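Local coordinates for protein arginase (Trypanosoma brucei brucei, PDB 4RHJ) that is of unknown function: an arginase-like protein with the arginase-deacetylase fold that evolved without a binuclear manganese cluster, at residues N28-T33 with S123-T128; A59-F64 with I306-I311; S145-M150 with R182-K187. One frame throughout, in Å; residues are numbered along the deposited sequence.

Contact 1. Residues N28-T33 with S123-T128; sequences NVKGVT and SLEAST
V29 meets A126 where the two backbones come nearest, their CA atoms 6.4 Å apart. The touching atom of V29 is CG2, which lies 4.1 Å from the carbonyl oxygen A126 O; the methyl thus faces the backbone of the partner helix. Its chi1 of 72° sets CG2 anti to the backbone N, on a CB that already points at segment 123-128. Alanine suits the opposing place because its single methyl keeps the side chain small and lets valine come close.

Beside this methyl-to-carbonyl contact run two long chains of opposite charge. K30 and E125 lean together obliquely, both extended beyond CG, with K30 CE 3.8 Å from E125 OE2. The ammonium itself, K30 NZ, stays 4.6 Å from E125 OE2, too far for a salt bridge, though the charges should still attract at this partly solvated border.

Within helix 116-131, T128 OG1 donates to L124 O (2.8 Å). That oxygen also accepts from T128 N, the two donors arriving from opposite faces of its plane.

The same V29 side chain also packs on E129 and L130, while A126 and E125 rest on F25 and L26 of helix 23-30. K133, just past the end of helix 116-131, hydrogen-bonds through NZ to K30 O and V32 O. Helix 116-131 therefore lies between helix 23-30 and helix 148-157, which L124, S127 and T128 touch.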
loop_
_atom_site.group_PDB
_atom_site.type_symbol
_atom_site.label_atom_id
_atom_site.label_comp_id
_atom_site.label_asym_id
_atom_site.label_seq_id
_atom_site.Cartn_x
_atom_site.Cartn_y
_atom_site.Cartn_z
ATOM N N ASN A 28 27.304 -22.632 -19.945
ATOM C CA ASN A 28 27.833 -21.563 -19.120
ATOM C C ASN A 28 27.962 -21.928 -17.634
ATOM O O ASN A 28 28.974 -21.613 -17.003
ATOM C CB ASN A 28 26.944 -20.332 -19.276
ATOM C CG ASN A 28 27.444 -19.153 -18.493
ATOM O OD1 ASN A 28 26.886 -18.792 -17.457
ATOM N ND2 ASN A 28 28.509 -18.541 -18.983
ATOM N N VAL A 29 26.944 -22.586 -17.082
ATOM C CA VAL A 29 26.933 -22.929 -15.658
ATOM C C VAL A 29 28.074 -23.886 -15.306
ATOM O O VAL A 29 28.671 -23.796 -14.231
ATOM C CB VAL A 29 25.567 -23.551 -15.218
ATOM C CG1 VAL A 29 25.372 -24.957 -15.763
ATOM C CG2 VAL A 29 25.455 -23.561 -13.705
ATOM N N LYS A 30 28.393 -24.782 -16.229
ATOM C CA LYS A 30 29.362 -25.818 -15.951
ATOM C C LYS A 30 30.729 -25.217 -15.662
ATOM O O LYS A 30 31.313 -25.475 -14.617
ATOM C CB LYS A 30 29.449 -26.804 -17.119
ATOM C CG LYS A 30 28.138 -27.491 -17.486
ATOM C CD LYS A 30 28.372 -28.576 -18.545
ATOM C CE LYS A 30 27.061 -29.137 -19.089
ATOM N NZ LYS A 30 27.245 -30.086 -20.233
ATOM N N GLY A 31 31.218 -24.389 -16.578
ATOM C CA GLY A 31 32.598 -23.926 -16.540
ATOM C C GLY A 31 32.962 -22.708 -15.704
ATOM O O GLY A 31 33.972 -22.060 -15.967
ATOM N N VAL A 32 32.154 -22.396 -14.698
ATOM C CA VAL A 32 32.431 -21.248 -13.837
ATOM C C VAL A 32 33.509 -21.627 -12.827
ATOM O O VAL A 32 33.391 -22.644 -12.153
ATOM C CB VAL A 32 31.156 -20.757 -13.111
ATOM C CG1 VAL A 32 31.495 -19.714 -12.064
ATOM C CG2 VAL A 32 30.180 -20.193 -14.111
ATOM N N THR A 33 34.567 -20.821 -12.750
ATOM C CA THR A 33 35.715 -21.144 -11.912
ATOM C C THR A 33 35.238 -21.306 -10.482
ATOM O O THR A 33 34.607 -20.412 -9.935
ATOM C CB THR A 33 36.829 -20.063 -11.977
ATOM O OG1 THR A 33 37.452 -20.068 -13.272
ATOM C CG2 THR A 33 37.886 -20.332 -10.920
ATOM N N SER A 123 16.873 -26.896 -14.187
ATOM C CA SER A 123 16.910 -26.258 -12.873
ATOM C C SER A 123 17.602 -27.162 -11.859
ATOM O O SER A 123 18.299 -26.703 -10.955
ATOM C CB SER A 123 15.485 -25.913 -12.409
ATOM O OG SER A 123 15.482 -25.003 -11.323
ATOM N N LEU A 124 17.396 -28.457 -12.010
ATOM C CA LEU A 124 18.048 -29.437 -11.163
ATOM C C LEU A 124 19.534 -29.480 -11.508
ATOM O O LEU A 124 20.380 -29.562 -10.645
ATOM C CB LEU A 124 17.380 -30.801 -11.349
ATOM C CG LEU A 124 17.513 -31.967 -10.377
ATOM C CD1 LEU A 124 16.546 -31.847 -9.207
ATOM C CD2 LEU A 124 17.322 -33.277 -11.133
ATOM N N GLU A 125 19.847 -29.409 -12.791
ATOM C CA GLU A 125 21.236 -29.469 -13.233
ATOM C C GLU A 125 22.013 -28.190 -12.930
ATOM O O GLU A 125 23.176 -28.247 -12.531
ATOM C CB GLU A 125 21.298 -29.766 -14.726
ATOM C CG GLU A 125 22.433 -29.076 -15.424
ATOM C CD GLU A 125 22.705 -29.689 -16.751
ATOM O OE1 GLU A 125 21.953 -30.617 -17.116
ATOM O OE2 GLU A 125 23.663 -29.250 -17.416
ATOM N N ALA A 126 21.377 -27.039 -13.130
ATOM C CA ALA A 126 21.974 -25.767 -12.736
ATOM C C ALA A 126 22.239 -25.726 -11.232
ATOM O O ALA A 126 23.364 -25.486 -10.807
ATOM C CB ALA A 126 21.079 -24.614 -13.136
ATOM N N SER A 127 21.204 -25.970 -10.437
ATOM C CA SER A 127 21.313 -25.900 -8.986
ATOM C C SER A 127 22.406 -26.838 -8.480
ATOM O O SER A 127 23.249 -26.453 -7.661
ATOM C CB SER A 127 19.973 -26.238 -8.340
ATOM O OG SER A 127 19.500 -27.503 -8.768
ATOM N N THR A 128 22.390 -28.065 -8.983
ATOM C CA THR A 128 23.441 -29.043 -8.700
ATOM C C THR A 128 24.853 -28.522 -9.041
ATOM O O THR A 128 25.809 -28.722 -8.280
ATOM C CB THR A 128 23.199 -30.351 -9.480
ATOM O OG1 THR A 128 22.051 -31.038 -8.955
ATOM C CG2 THR A 128 24.403 -31.251 -9.380
#

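Contact 2. Residues A59-F64 with I306-I311; sequences APLLDF and IALSKI
I306 meets the ring of F64 first. I306 N lies 3.7 Å from F64 CE2, oblique to the ring, and F64 CZ is 4.3 Å from I306 CG1. Although the CB of I306 points away from segment 59-64, its CG1 branch still reaches the far end of the ring, so a branched, purely apolar chain serves well here.

Two residues on, L308 directs its CB at the opposing segment, and L61 CD1 lies 4.1 Å from L308 CB. L61 stands just before helix 62-66, at its N-cap. The two leucines cross at a slant, two flexible apolar chains that can fit each other's shape without directional bonds.

S309 follows, and its CB sits at the edge of the F64 ring, near the ring plane, 3.9 Å from F64 CD2. The phenylalanine holds CG anti to its own backbone nitrogen (chi1 -169°), which carries the ring across to the helix. Serine leaves room for that edge, and its hydroxyl is turned back into its own helix: with chi1 at 68°, S309 OG donates to I306 O at 2.7 Å, tilted 31° from the carbonyl plane. The buried hydroxyl is thus satisfied locally.

Y289 packs on both L61 and L308, and A305 adds a further apolar surface to L61 and F64. Helix 303-316 has helix 266-274 against another of its sides, through A307, K310 and I311; I306 and K310 also pack on P259 and R199 of a second subunit. A59, L62 and D63 touch Q103 of strand 95-103.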
loop_
_atom_site.group_PDB
_atom_site.type_symbol
_atom_site.label_atom_id
_atom_site.label_comp_id
_atom_site.label_asym_id
_atom_site.label_seq_id
_atom_site.Cartn_x
_atom_site.Cartn_y
_atom_site.Cartn_z
ATOM N N ALA A 59 11.023 -12.754 -19.686
ATOM C CA ALA A 59 11.331 -12.591 -18.273
ATOM C C ALA A 59 12.278 -11.421 -18.066
ATOM O O ALA A 59 13.484 -11.553 -18.245
ATOM C CB ALA A 59 11.934 -13.850 -17.714
ATOM N N PRO A 60 11.732 -10.263 -17.704
ATOM C CA PRO A 60 12.610 -9.135 -17.400
ATOM C C PRO A 60 13.215 -9.296 -16.014
ATOM O O PRO A 60 14.272 -9.892 -15.907
ATOM C CB PRO A 60 11.682 -7.923 -17.484
ATOM C CG PRO A 60 10.298 -8.479 -17.250
ATOM C CD PRO A 60 10.300 -9.932 -17.609
ATOM N N LEU A 61 12.513 -8.799 -14.997
ATOM C CA LEU A 61 12.843 -8.924 -13.566
ATOM C C LEU A 61 14.289 -9.238 -13.165
ATOM O O LEU A 61 14.888 -8.500 -12.383
ATOM C CB LEU A 61 11.915 -9.948 -12.909
ATOM C CG LEU A 61 11.828 -9.879 -11.386
ATOM C CD1 LEU A 61 11.083 -8.627 -10.955
ATOM C CD2 LEU A 61 11.164 -11.126 -10.825
ATOM N N LEU A 62 14.848 -10.318 -13.697
ATOM C CA LEU A 62 16.246 -10.594 -13.523
ATOM C C LEU A 62 16.943 -9.350 -14.004
ATOM O O LEU A 62 17.490 -8.610 -13.197
ATOM C CB LEU A 62 16.667 -11.857 -14.304
ATOM C CG LEU A 62 18.138 -12.066 -14.691
ATOM C CD1 LEU A 62 18.749 -13.253 -13.972
ATOM C CD2 LEU A 62 18.293 -12.217 -16.198
ATOM N N ASP A 63 16.847 -9.085 -15.308
ATOM C CA ASP A 63 17.440 -7.910 -15.941
ATOM C C ASP A 63 17.065 -6.591 -15.238
ATOM O O ASP A 63 17.848 -5.651 -15.221
ATOM C CB ASP A 63 17.022 -7.853 -17.418
ATOM C CG ASP A 63 16.793 -9.235 -18.025
ATOM O OD1 ASP A 63 17.788 -9.911 -18.348
ATOM O OD2 ASP A 63 15.619 -9.631 -18.197
ATOM N N PHE A 64 15.860 -6.545 -14.664
ATOM C CA PHE A 64 15.396 -5.410 -13.878
ATOM C C PHE A 64 16.141 -5.325 -12.537
ATOM O O PHE A 64 16.451 -4.242 -12.066
ATOM C CB PHE A 64 13.889 -5.515 -13.656
ATOM C CG PHE A 64 13.267 -4.277 -13.093
ATOM C CD1 PHE A 64 12.976 -3.199 -13.911
ATOM C CD2 PHE A 64 12.948 -4.194 -11.757
ATOM C CE1 PHE A 64 12.385 -2.055 -13.402
ATOM C CE2 PHE A 64 12.353 -3.045 -11.236
ATOM C CZ PHE A 64 12.072 -1.974 -12.065
ATOM N N ILE A 306 9.442 -3.472 -9.025
ATOM C CA ILE A 306 10.059 -2.611 -8.025
ATOM C C ILE A 306 10.146 -3.364 -6.703
ATOM O O ILE A 306 11.219 -3.511 -6.122
ATOM C CB ILE A 306 9.266 -1.272 -7.861
ATOM C CG1 ILE A 306 9.429 -0.386 -9.098
ATOM C CG2 ILE A 306 9.713 -0.497 -6.638
ATOM C CD1 ILE A 306 8.438 0.773 -9.176
ATOM N N ALA A 307 9.008 -3.872 -6.260
ATOM C CA ALA A 307 8.908 -4.594 -5.000
ATOM C C ALA A 307 9.825 -5.801 -4.961
ATOM O O ALA A 307 10.572 -6.002 -4.018
ATOM C CB ALA A 307 7.473 -5.027 -4.774
ATOM N N LEU A 308 9.773 -6.612 -6.004
ATOM C CA LEU A 308 10.498 -7.859 -5.962
ATOM C C LEU A 308 11.972 -7.657 -6.150
ATOM O O LEU A 308 12.768 -8.425 -5.617
ATOM C CB LEU A 308 9.955 -8.815 -7.002
ATOM C CG LEU A 308 8.676 -9.480 -6.527
ATOM C CD1 LEU A 308 8.275 -10.535 -7.529
ATOM C CD2 LEU A 308 8.865 -10.094 -5.158
ATOM N N SER A 309 12.341 -6.618 -6.894
ATOM C CA SER A 309 13.765 -6.291 -7.092
ATOM C C SER A 309 14.465 -5.983 -5.763
ATOM O O SER A 309 15.636 -6.303 -5.574
ATOM C CB SER A 309 13.933 -5.109 -8.061
ATOM O OG SER A 309 13.449 -3.891 -7.518
ATOM N N LYS A 310 13.738 -5.354 -4.852
ATOM C CA LYS A 310 14.185 -5.182 -3.474
ATOM C C LYS A 310 14.261 -6.516 -2.738
ATOM O O LYS A 310 15.236 -6.784 -2.047
ATOM C CB LYS A 310 13.243 -4.238 -2.727
ATOM C CG LYS A 310 13.683 -3.862 -1.307
ATOM C CD LYS A 310 14.981 -3.081 -1.288
ATOM C CE LYS A 310 15.274 -2.550 0.118
ATOM N NZ LYS A 310 16.488 -1.677 0.158
ATOM N N ILE A 311 13.241 -7.353 -2.896
ATOM C CA ILE A 311 13.142 -8.599 -2.132
ATOM C C ILE A 311 14.329 -9.496 -2.411
ATOM O O ILE A 311 14.869 -10.092 -1.488
ATOM C CB ILE A 311 11.825 -9.379 -2.446
ATOM C CG1 ILE A 311 10.607 -8.670 -1.819
ATOM C CG2 ILE A 311 11.911 -10.831 -1.986
ATOM C CD1 ILE A 311 10.746 -8.367 -0.314
#

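Contact 3. Residues S145-M150 with R182-K187; sequences SATLSM and RVLLDK
L148 drives one branch into the angle between V183 and L184. Its CD1 methyl lies 3.6 Å from V183 CG1 and equally 3.6 Å from L184 CD2, so a single atom serves two neighbours of the partner helix. Against V183 the leucine crosses at about a right angle, and L148 CD2 stays more distant, 4.2 Å from V183 CG1. Against L184 it meets at a slant, branch to branch. The chi1 of 173° accounts for this: CG stands anti to the backbone nitrogen, which swings the fork toward a helix that the CB itself does not face.

V183 and L184 both aim their CB atoms at segment 145-150. The valine offers a short, stiff flank, while the longer leucine reaches farther, with L184 CD2 4.0 Å from the backbone atom L148 O. Its other methyl, L184 CD1, comes 4.1 Å from T147 CG2, those two side chains crossing roughly at right angles. Threonine suits a buried place between apolar and polar neighbours: its methyl joins the apolar group while its OG1 hydrogen-bonds S242 OG.

Flanking V183 and L184 in helix 180-186, R182 NE and D186 OD1 form a salt bridge of 2.9 Å one turn apart. The carboxylate oxygen uses its syn lone pair and lies in the guanidinium plane, at its edge, and R182 NH1 bonds V174 O as well, so the guanidinium is held through NE and NH1.

These two helices follow strands 136-140 and 163-168 and pack side by side on one face of the parallel sheet, an arrangement of successive beta-alpha-beta units that belongs to the three-layer alpha/beta/alpha arginase-deacetylase fold.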
loop_
_atom_site.group_PDB
_atom_site.type_symbol
_atom_site.label_atom_id
_atom_site.label_comp_id
_atom_site.label_asym_id
_atom_site.label_seq_id
_atom_site.Cartn_x
_atom_site.Cartn_y
_atom_site.Cartn_z
ATOM N N SER A 145 8.198 -23.689 -9.056
ATOM C CA SER A 145 8.722 -25.026 -9.349
ATOM C C SER A 145 10.205 -25.160 -9.053
ATOM O O SER A 145 10.694 -26.246 -8.725
ATOM C CB SER A 145 8.476 -25.372 -10.810
ATOM O OG SER A 145 8.780 -24.269 -11.641
ATOM N N ALA A 146 10.920 -24.046 -9.180
ATOM C CA ALA A 146 12.340 -23.989 -8.851
ATOM C C ALA A 146 12.586 -24.009 -7.349
ATOM O O ALA A 146 13.625 -23.550 -6.885
ATOM C CB ALA A 146 12.973 -22.754 -9.452
ATOM N N THR A 147 11.620 -24.501 -6.582
ATOM C CA THR A 147 11.870 -24.789 -5.179
ATOM C C THR A 147 12.201 -26.261 -5.093
ATOM O O THR A 147 13.231 -26.640 -4.551
ATOM C CB THR A 147 10.678 -24.420 -4.288
ATOM O OG1 THR A 147 10.659 -22.995 -4.120
ATOM C CG2 THR A 147 10.787 -25.098 -2.907
ATOM N N LEU A 148 11.347 -27.070 -5.703
ATOM C CA LEU A 148 11.522 -28.512 -5.790
ATOM C C LEU A 148 12.912 -28.933 -6.293
ATOM O O LEU A 148 13.603 -29.694 -5.633
ATOM C CB LEU A 148 10.423 -29.085 -6.697
ATOM C CG LEU A 148 10.440 -30.556 -7.099
ATOM C CD1 LEU A 148 10.560 -31.463 -5.881
ATOM C CD2 LEU A 148 9.182 -30.865 -7.889
ATOM N N SER A 149 13.320 -28.418 -7.451
ATOM C CA SER A 149 14.570 -28.832 -8.102
ATOM C C SER A 149 15.821 -28.479 -7.308
ATOM O O SER A 149 16.744 -29.283 -7.205
ATOM C CB SER A 149 14.680 -28.198 -9.487
ATOM O OG SER A 149 13.404 -27.977 -10.057
ATOM N N MET A 150 15.843 -27.264 -6.763
ATOM C CA MET A 150 17.019 -26.706 -6.088
ATOM C C MET A 150 17.314 -27.374 -4.746
ATOM O O MET A 150 18.476 -27.652 -4.409
ATOM C CB MET A 150 16.838 -25.197 -5.878
ATOM C CG MET A 150 16.755 -24.370 -7.173
ATOM S SD MET A 150 16.409 -22.626 -6.841
ATOM C CE MET A 150 17.926 -22.110 -6.045
ATOM N N ARG A 182 4.596 -29.816 -1.298
ATOM C CA ARG A 182 3.902 -31.081 -1.122
ATOM C C ARG A 182 4.748 -32.255 -1.632
ATOM O O ARG A 182 4.742 -33.345 -1.059
ATOM C CB ARG A 182 2.559 -31.030 -1.851
ATOM C CG ARG A 182 1.782 -32.318 -1.838
ATOM C CD ARG A 182 1.456 -32.732 -0.436
ATOM N NE ARG A 182 0.693 -33.973 -0.419
ATOM C CZ ARG A 182 -0.632 -34.031 -0.478
ATOM N NH1 ARG A 182 -1.346 -32.913 -0.555
ATOM N NH2 ARG A 182 -1.242 -35.207 -0.456
ATOM N N VAL A 183 5.480 -32.023 -2.715
ATOM C CA VAL A 183 6.321 -33.060 -3.284
ATOM C C VAL A 183 7.510 -33.332 -2.375
ATOM O O VAL A 183 7.929 -34.475 -2.210
ATOM C CB VAL A 183 6.823 -32.683 -4.690
ATOM C CG1 VAL A 183 7.788 -33.734 -5.215
ATOM C CG2 VAL A 183 5.650 -32.524 -5.634
ATOM N N LEU A 184 8.054 -32.284 -1.774
ATOM C CA LEU A 184 9.240 -32.451 -0.953
ATOM C C LEU A 184 8.901 -33.131 0.361
ATOM O O LEU A 184 9.590 -34.057 0.773
ATOM C CB LEU A 184 9.912 -31.103 -0.705
ATOM C CG LEU A 184 10.427 -30.456 -1.989
ATOM C CD1 LEU A 184 10.712 -28.998 -1.742
ATOM C CD2 LEU A 184 11.646 -31.190 -2.501
ATOM N N LEU A 185 7.845 -32.657 1.015
ATOM C CA LEU A 185 7.360 -33.257 2.253
ATOM C C LEU A 185 7.197 -34.761 2.131
ATOM O O LEU A 185 7.719 -35.519 2.945
ATOM C CB LEU A 185 6.031 -32.624 2.663
ATOM C CG LEU A 185 6.198 -31.231 3.255
ATOM C CD1 LEU A 185 4.855 -30.584 3.448
ATOM C CD2 LEU A 185 6.946 -31.322 4.569
ATOM N N ASP A 186 6.480 -35.187 1.097
ATOM C CA ASP A 186 6.185 -36.596 0.918
ATOM C C ASP A 186 7.422 -37.403 0.583
ATOM O O ASP A 186 7.435 -38.622 0.751
ATOM C CB ASP A 186 5.136 -36.780 -0.166
ATOM C CG ASP A 186 3.749 -36.449 0.317
ATOM O OD1 ASP A 186 3.223 -35.386 -0.061
ATOM O OD2 ASP A 186 3.188 -37.249 1.090
ATOM N N LYS A 187 8.460 -36.725 0.105
ATOM C CA LYS A 187 9.722 -37.384 -0.206
ATOM C C LYS A 187 10.606 -37.442 1.035
ATOM O O LYS A 187 11.712 -37.983 0.997
ATOM C CB LYS A 187 10.443 -36.668 -1.353
ATOM C CG LYS A 187 10.200 -37.321 -2.720
ATOM C CD LYS A 187 11.011 -36.672 -3.838
ATOM C CE LYS A 187 11.211 -37.635 -5.020
ATOM N NZ LYS A 187 12.208 -38.721 -4.733
#

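How the contacts relate
Contacts 1 and 3 adjoin, following one another along the chain: their centres are 19 Å apart, and L124 CD1 of the first lies 3.3 Å from S149 O of the second, so helices 116-131 and 148-157 carry the packing from one to the other. Contact 2 touches neither, its centre being 22 Å from that of contact 1 and 24 Å from that of contact 3. It lies across the chain's centre from contact 3, whose segments are nested in the loop it closes. Both approach D244, which binds manganese in a crystal structure of this protein but carries none here: the side chains of L308 and T147 are each about 8 Å from its own.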